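PDB 5C98: Agap007691-pb, which belongs to the serpin family and may act as an inhibitor of serine proteases, although its function has not been established. Local coordinates for residues L56-V67 with Y298-H308. Numbering follows the deposited sequence.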
loop_
_atom_site.group_PDB
_atom_site.type_symbol
_atom_site.label_atom_id
_atom_site.label_comp_id
_atom_site.label_asym_id
_atom_site.label_seq_id
_atom_site.Cartn_x
_atom_site.Cartn_y
_atom_site.Cartn_z
ATOM N N LEU A 56 -20.314 -10.435 6.759
ATOM C CA LEU A 56 -21.543 -10.137 6.035
ATOM C C LEU A 56 -21.669 -10.938 4.761
ATOM O O LEU A 56 -22.656 -10.804 4.042
ATOM C CB LEU A 56 -21.565 -8.644 5.675
ATOM C CG LEU A 56 -21.328 -7.730 6.881
ATOM C CD1 LEU A 56 -21.698 -6.310 6.564
ATOM C CD2 LEU A 56 -22.106 -8.199 8.098
ATOM N N ALA A 57 -20.689 -11.772 4.465
ATOM C CA ALA A 57 -20.554 -12.381 3.159
ATOM C C ALA A 57 -21.175 -13.763 3.146
ATOM O O ALA A 57 -21.129 -14.498 4.134
ATOM C CB ALA A 57 -19.066 -12.488 2.798
ATOM N N GLY A 58 -21.734 -14.133 1.991
ATOM C CA GLY A 58 -22.241 -15.466 1.783
ATOM C C GLY A 58 -21.114 -16.451 1.544
ATOM O O GLY A 58 -19.931 -16.122 1.599
ATOM N N ALA A 59 -21.505 -17.689 1.257
ATOM C CA ALA A 59 -20.540 -18.780 1.213
ATOM C C ALA A 59 -19.462 -18.556 0.166
ATOM O O ALA A 59 -18.287 -18.864 0.408
ATOM C CB ALA A 59 -21.276 -20.072 0.906
ATOM N N ALA A 60 -19.840 -18.072 -1.025
ATOM C CA ALA A 60 -18.866 -17.916 -2.107
ATOM C C ALA A 60 -17.773 -16.925 -1.735
ATOM O O ALA A 60 -16.581 -17.184 -1.970
ATOM C CB ALA A 60 -19.551 -17.474 -3.401
ATOM N N VAL A 61 -18.150 -15.770 -1.193
ATOM C CA VAL A 61 -17.152 -14.761 -0.849
ATOM C C VAL A 61 -16.391 -15.146 0.413
ATOM O O VAL A 61 -15.192 -14.867 0.530
ATOM C CB VAL A 61 -17.786 -13.355 -0.759
ATOM C CG1 VAL A 61 -16.848 -12.331 -0.088
ATOM C CG2 VAL A 61 -18.152 -12.889 -2.147
ATOM N N GLN A 62 -17.049 -15.758 1.396
ATOM C CA GLN A 62 -16.286 -16.223 2.547
ATOM C C GLN A 62 -15.185 -17.192 2.125
ATOM O O GLN A 62 -14.067 -17.115 2.638
ATOM C CB GLN A 62 -17.197 -16.830 3.609
ATOM C CG GLN A 62 -17.961 -15.774 4.357
ATOM C CD GLN A 62 -18.655 -16.284 5.587
ATOM O OE1 GLN A 62 -19.001 -17.459 5.686
ATOM N NE2 GLN A 62 -18.897 -15.369 6.550
ATOM N N GLU A 63 -15.473 -18.097 1.178
ATOM C CA GLU A 63 -14.448 -19.004 0.682
ATOM C C GLU A 63 -13.319 -18.227 0.027
ATOM O O GLU A 63 -12.142 -18.472 0.303
ATOM C CB GLU A 63 -15.069 -19.993 -0.299
ATOM C CG GLU A 63 -14.101 -21.041 -0.814
ATOM C CD GLU A 63 -14.775 -21.995 -1.782
ATOM O OE1 GLU A 63 -14.853 -21.658 -2.981
ATOM O OE2 GLU A 63 -15.244 -23.053 -1.333
ATOM N N ASP A 64 -13.660 -17.276 -0.845
ATOM C CA ASP A 64 -12.650 -16.441 -1.480
ATOM C C ASP A 64 -11.741 -15.791 -0.446
ATOM O O ASP A 64 -10.524 -15.712 -0.637
ATOM C CB ASP A 64 -13.313 -15.342 -2.309
ATOM C CG ASP A 64 -13.572 -15.731 -3.751
ATOM O OD1 ASP A 64 -13.419 -16.910 -4.129
ATOM O OD2 ASP A 64 -13.966 -14.818 -4.515
ATOM N N PHE A 65 -12.314 -15.246 0.621
ATOM C CA PHE A 65 -11.493 -14.516 1.578
ATOM C C PHE A 65 -10.654 -15.466 2.417
ATOM O O PHE A 65 -9.553 -15.107 2.844
ATOM C CB PHE A 65 -12.387 -13.689 2.499
ATOM C CG PHE A 65 -12.955 -12.441 1.872
ATOM C CD1 PHE A 65 -12.905 -12.212 0.511
ATOM C CD2 PHE A 65 -13.538 -11.478 2.678
ATOM C CE1 PHE A 65 -13.452 -11.068 -0.031
ATOM C CE2 PHE A 65 -14.076 -10.307 2.139
ATOM C CZ PHE A 65 -14.042 -10.114 0.783
ATOM N N GLN A 66 -11.156 -16.670 2.673
ATOM C CA GLN A 66 -10.355 -17.686 3.341
ATOM C C GLN A 66 -9.139 -18.036 2.500
ATOM O O GLN A 66 -8.022 -18.129 3.012
ATOM C CB GLN A 66 -11.229 -18.912 3.604
ATOM C CG GLN A 66 -12.218 -18.689 4.740
ATOM C CD GLN A 66 -13.405 -19.629 4.696
ATOM O OE1 GLN A 66 -13.398 -20.659 4.000
ATOM N NE2 GLN A 66 -14.440 -19.284 5.455
ATOM N N VAL A 67 -9.330 -18.183 1.195
ATOM C CA VAL A 67 -8.222 -18.535 0.310
ATOM C C VAL A 67 -7.254 -17.369 0.180
ATOM O O VAL A 67 -6.036 -17.519 0.352
ATOM C CB VAL A 67 -8.776 -18.951 -1.061
ATOM C CG1 VAL A 67 -7.630 -19.234 -2.033
ATOM C CG2 VAL A 67 -9.643 -20.181 -0.919
ATOM N N TYR A 298 -9.596 -13.470 -7.248
ATOM C CA TYR A 298 -10.431 -13.180 -6.096
ATOM C C TYR A 298 -11.441 -12.096 -6.430
ATOM O O TYR A 298 -11.748 -11.227 -5.612
ATOM C CB TYR A 298 -9.572 -12.757 -4.917
ATOM C CG TYR A 298 -8.452 -13.693 -4.609
ATOM C CD1 TYR A 298 -8.687 -15.049 -4.415
ATOM C CD2 TYR A 298 -7.158 -13.227 -4.498
ATOM C CE1 TYR A 298 -7.651 -15.910 -4.123
ATOM C CE2 TYR A 298 -6.114 -14.079 -4.205
ATOM C CZ TYR A 298 -6.371 -15.416 -4.011
ATOM O OH TYR A 298 -5.333 -16.277 -3.726
ATOM N N GLY A 299 -11.997 -12.161 -7.625
ATOM C CA GLY A 299 -12.953 -11.159 -8.032
ATOM C C GLY A 299 -14.349 -11.382 -7.511
ATOM O O GLY A 299 -15.193 -10.517 -7.721
ATOM N N GLY A 300 -14.597 -12.508 -6.826
ATOM C CA GLY A 300 -15.958 -12.889 -6.469
ATOM C C GLY A 300 -16.741 -11.817 -5.730
ATOM O O GLY A 300 -17.925 -11.610 -6.009
ATOM N N VAL A 301 -16.119 -11.149 -4.753
ATOM C CA VAL A 301 -16.833 -10.135 -3.978
ATOM C C VAL A 301 -17.296 -8.978 -4.851
ATOM O O VAL A 301 -18.232 -8.263 -4.476
ATOM C CB VAL A 301 -15.971 -9.620 -2.819
ATOM C CG1 VAL A 301 -14.805 -8.780 -3.331
ATOM C CG2 VAL A 301 -16.826 -8.828 -1.820
ATOM N N PHE A 302 -16.667 -8.780 -6.005
ATOM C CA PHE A 302 -17.046 -7.715 -6.918
ATOM C C PHE A 302 -17.998 -8.194 -7.998
ATOM O O PHE A 302 -18.563 -7.359 -8.706
ATOM C CB PHE A 302 -15.784 -7.100 -7.557
ATOM C CG PHE A 302 -14.737 -6.682 -6.559
ATOM C CD1 PHE A 302 -14.888 -5.526 -5.829
ATOM C CD2 PHE A 302 -13.600 -7.442 -6.352
ATOM C CE1 PHE A 302 -13.926 -5.138 -4.896
ATOM C CE2 PHE A 302 -12.645 -7.057 -5.421
ATOM C CZ PHE A 302 -12.812 -5.923 -4.700
ATOM N N GLU A 303 -18.184 -9.514 -8.140
ATOM C CA GLU A 303 -18.887 -10.110 -9.274
ATOM C C GLU A 303 -20.095 -10.945 -8.873
ATOM O O GLU A 303 -20.897 -11.299 -9.744
ATOM C CB GLU A 303 -17.936 -11.020 -10.065
ATOM C CG GLU A 303 -16.749 -10.306 -10.676
ATOM C CD GLU A 303 -15.719 -11.274 -11.235
ATOM O OE1 GLU A 303 -16.023 -12.484 -11.313
ATOM O OE2 GLU A 303 -14.605 -10.828 -11.584
ATOM N N ILE A 304 -20.230 -11.291 -7.600
ATOM C CA ILE A 304 -21.370 -12.032 -7.084
ATOM C C ILE A 304 -22.019 -11.157 -6.026
ATOM O O ILE A 304 -21.325 -10.557 -5.196
ATOM C CB ILE A 304 -20.911 -13.370 -6.463
ATOM C CG1 ILE A 304 -20.259 -14.243 -7.539
ATOM C CG2 ILE A 304 -22.085 -14.105 -5.813
ATOM C CD1 ILE A 304 -19.474 -15.422 -6.996
ATOM N N ASP A 305 -23.350 -11.100 -6.040
ATOM C CA ASP A 305 -24.081 -10.313 -5.045
ATOM C C ASP A 305 -24.179 -11.139 -3.776
ATOM O O ASP A 305 -25.073 -11.969 -3.614
ATOM C CB ASP A 305 -25.446 -9.907 -5.578
ATOM C CG ASP A 305 -25.333 -8.963 -6.760
ATOM O OD1 ASP A 305 -24.773 -7.867 -6.582
ATOM O OD2 ASP A 305 -25.788 -9.322 -7.869
ATOM N N ASP A 306 -23.233 -10.907 -2.855
ATOM C CA ASP A 306 -23.046 -11.803 -1.733
ATOM C C ASP A 306 -22.923 -11.123 -0.375
ATOM O O ASP A 306 -22.863 -11.834 0.629
ATOM C CB ASP A 306 -21.811 -12.696 -1.970
ATOM C CG ASP A 306 -21.976 -14.117 -1.420
ATOM O OD1 ASP A 306 -23.099 -14.679 -1.445
ATOM O OD2 ASP A 306 -20.957 -14.688 -0.959
ATOM N N LEU A 307 -22.946 -9.796 -0.290
ATOM C CA LEU A 307 -22.778 -9.098 0.990
ATOM C C LEU A 307 -24.103 -8.606 1.545
ATOM O O LEU A 307 -24.873 -7.928 0.849
ATOM C CB LEU A 307 -21.851 -7.895 0.847
ATOM C CG LEU A 307 -20.493 -8.199 0.223
ATOM C CD1 LEU A 307 -19.599 -6.965 0.136
ATOM C CD2 LEU A 307 -19.795 -9.306 0.993
ATOM N N HIS A 308 -24.345 -8.917 2.809
ATOM C CA HIS A 308 -25.565 -8.493 3.494
ATOM C C HIS A 308 -25.296 -7.166 4.183
ATOM O O HIS A 308 -24.794 -7.112 5.299
ATOM C CB HIS A 308 -26.017 -9.542 4.494
ATOM C CG HIS A 308 -27.306 -9.208 5.165
ATOM N ND1 HIS A 308 -27.644 -9.702 6.402
ATOM C CD2 HIS A 308 -28.341 -8.429 4.773
ATOM C CE1 HIS A 308 -28.828 -9.236 6.750
ATOM N NE2 HIS A 308 -29.272 -8.461 5.778
HETATM O O HOH W 1 -22.646 -17.482 -1.833
HETATM O O HOH W 2 -13.656 -12.120 -3.718
HETATM O O HOH W 3 -13.436 -15.256 -6.965
#
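Ala57 and Leu307 lie side by side in a single beta bridge: His308 N donates to Leu56 O (2.8 Å, 166°), and Gly58 N donates to Asp306 O at 2.9 Å. Beyond Gly58, the N-cap residue, the Asp306 side chain reaches the first turn of helix 59-69, passing Val61 in the opposite direction. Asp306 OD2 takes the Val61 N-H at 3.0 Å, nearly along its own C-O axis, while OD1 reaches Ala60 N through a water.

Deeper in, Val61 faces Val301. With CG1 anti to the backbone N (chi1 167°), Val61 sets that methyl 3.9 Å from Val301 CG2 and brings CG2 to 3.6 Å from Val301 CA. Phe65 meets Val301 CG2 with its CZ, the two side chains crossing at about a right angle.

Further along, Asp64 OD2 receives a weak bond from Gly300 N and a hydrogen from a water that also donates to Tyr298 O and accepts from Val301 N.

In this serpin-family chain the contact joins the start of helix 59-69 to the turn after helix 289-295, with Leu56 packing on helix 111-119. Asp306 serves two amides of the first helical turn, one directly and one by water, and its negative charge probably suits that N-terminus; Asp64 holds the Gly300-Val301 backbone more loosely.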